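Local coordinates for protein exodeoxyribonuclease III (Methanosarcina mazei, PDB 5J8N) that probably cleaves DNA at abasic sites and trims double-stranded DNA from its 3' ends, using bound magnesium or manganese ions, at residues 97-102 and 133-138. The protein carries 3 engineered substitutions. Residues are numbered along the deposited sequence; the frame is centred on the assembly and turned at random.
Sequences FLRTDY and LDYANA
Y135 reaches from the helix to the strand and meets two side chains there, F97 with its ring and R99 with its hydroxyl. The aromatic part is a T-shaped stack: the edge of F97 is directed at one face of Y135, the planes stand 78° apart, and the ring centroids are separated by 5.1 Å. Within the stack F97 CZ comes closest, 3.5 Å from Y135 CE1. With CG anti to the backbone N (chi1 -177°), the phenol of Y135 is carried out from the helix far enough to span a gap in which the nearest CA atoms, those of R99 and A136, are 10.9 Å apart.

The polar part starts at the hydroxyl. R99 NH1 donates to Y135 OH over 3.1 Å, at 164° and close to the guanidinium plane. On its other side the same group grips D101 side-on: NE binds OD1 of D101 at 2.7 Å, and NH2 takes OD2 of D101 through its syn lone pair. Three bonds thus fix the rotation of the buried guanidinium. A leucine in place of R99 would probably leave the D101 carboxylate without its charged mate and the Y135 hydroxyl without this donor.

M86 touches both rings, and E83 also lies against Y135. The contact packs helix 119-141 against strand 97-101, joining helix and sheet in the layered alpha/beta sandwich of the DNase I-like fold.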
# COMPACT_ATOMS: atom_id res chain seq x y z
N PHE A 97 7.36 3.56 -5.45
CA PHE A 97 7.96 2.39 -4.84
C PHE A 97 9.05 2.82 -3.90
O PHE A 97 10.00 3.50 -4.29
CB PHE A 97 8.52 1.49 -5.95
CG PHE A 97 9.15 0.23 -5.49
CD1 PHE A 97 10.43 0.22 -5.01
CD2 PHE A 97 8.44 -0.98 -5.61
CE1 PHE A 97 11.06 -1.04 -4.63
CE2 PHE A 97 9.05 -2.20 -5.25
CZ PHE A 97 10.32 -2.19 -4.74
N LEU A 98 8.91 2.38 -2.66
CA LEU A 98 9.94 2.68 -1.65
C LEU A 98 10.24 1.46 -0.81
O LEU A 98 9.33 0.92 -0.14
CB LEU A 98 9.43 3.86 -0.79
CG LEU A 98 10.34 4.28 0.35
CD1 LEU A 98 11.58 4.79 -0.21
CD2 LEU A 98 9.64 5.38 1.20
N ARG A 99 11.49 1.03 -0.84
CA ARG A 99 11.98 -0.11 -0.07
C ARG A 99 12.74 0.35 1.15
O ARG A 99 13.68 1.17 1.06
CB ARG A 99 12.85 -0.98 -0.96
CG ARG A 99 13.59 -2.07 -0.20
CD ARG A 99 14.37 -2.95 -1.14
NE ARG A 99 15.25 -3.86 -0.40
CZ ARG A 99 16.09 -4.67 -0.98
NH1 ARG A 99 16.16 -4.76 -2.28
NH2 ARG A 99 16.89 -5.42 -0.21
N THR A 100 12.38 -0.20 2.30
CA THR A 100 13.14 -0.01 3.53
C THR A 100 13.35 -1.38 4.16
O THR A 100 12.37 -2.07 4.45
CB THR A 100 12.39 0.93 4.53
OG1 THR A 100 11.06 0.45 4.68
CG2 THR A 100 12.37 2.36 4.01
N ASP A 101 14.60 -1.76 4.40
CA ASP A 101 14.90 -3.07 5.01
C ASP A 101 15.02 -2.87 6.49
O ASP A 101 15.68 -1.91 6.94
CB ASP A 101 16.20 -3.66 4.47
CG ASP A 101 16.12 -4.02 2.99
OD1 ASP A 101 15.10 -3.73 2.33
OD2 ASP A 101 17.06 -4.67 2.54
N TYR A 102 14.47 -3.81 7.25
CA TYR A 102 14.70 -3.85 8.71
C TYR A 102 15.41 -5.15 9.07
O TYR A 102 15.64 -6.02 8.21
CB TYR A 102 13.37 -3.69 9.45
CG TYR A 102 12.75 -2.37 9.11
CD1 TYR A 102 13.17 -1.19 9.75
CD2 TYR A 102 11.79 -2.27 8.10
CE1 TYR A 102 12.66 0.06 9.36
CE2 TYR A 102 11.26 -1.04 7.72
CZ TYR A 102 11.70 0.12 8.37
OH TYR A 102 11.22 1.35 7.97
N LEU A 133 6.47 -8.13 -9.66
CA LEU A 133 6.48 -9.55 -9.30
C LEU A 133 7.89 -10.11 -9.49
O LEU A 133 8.39 -10.85 -8.62
CB LEU A 133 5.45 -10.31 -10.13
CG LEU A 133 5.38 -11.81 -9.79
CD1 LEU A 133 5.22 -12.00 -8.29
CD2 LEU A 133 4.25 -12.41 -10.60
N ASP A 134 8.56 -9.71 -10.55
CA ASP A 134 9.91 -10.23 -10.74
C ASP A 134 10.86 -9.72 -9.67
O ASP A 134 11.74 -10.47 -9.19
CB ASP A 134 10.45 -9.86 -12.14
CG ASP A 134 9.78 -10.65 -13.26
OD1 ASP A 134 9.10 -11.65 -13.01
OD2 ASP A 134 9.90 -10.24 -14.42
N TYR A 135 10.72 -8.47 -9.28
CA TYR A 135 11.52 -7.87 -8.24
C TYR A 135 11.31 -8.59 -6.92
O TYR A 135 12.31 -8.96 -6.27
CB TYR A 135 11.17 -6.40 -8.12
CG TYR A 135 11.97 -5.64 -7.13
CD1 TYR A 135 11.67 -5.71 -5.77
CD2 TYR A 135 13.07 -4.87 -7.54
CE1 TYR A 135 12.43 -4.98 -4.84
CE2 TYR A 135 13.82 -4.15 -6.62
CZ TYR A 135 13.47 -4.21 -5.26
OH TYR A 135 14.23 -3.49 -4.37
N ALA A 136 10.06 -8.77 -6.51
CA ALA A 136 9.79 -9.44 -5.24
C ALA A 136 10.28 -10.87 -5.31
O ALA A 136 10.92 -11.34 -4.36
CB ALA A 136 8.32 -9.35 -4.98
N ASN A 137 10.04 -11.58 -6.42
CA ASN A 137 10.47 -12.97 -6.50
C ASN A 137 11.98 -13.09 -6.39
O ASN A 137 12.47 -14.03 -5.80
CB ASN A 137 9.94 -13.60 -7.78
CG ASN A 137 8.45 -13.96 -7.68
OD1 ASN A 137 7.86 -13.94 -6.61
ND2 ASN A 137 7.87 -14.33 -8.81
N ALA A 138 12.75 -12.15 -6.94
CA ALA A 138 14.18 -12.24 -6.82
C ALA A 138 14.60 -12.12 -5.36
O ALA A 138 15.48 -12.88 -4.94
CB ALA A 138 14.87 -11.17 -7.72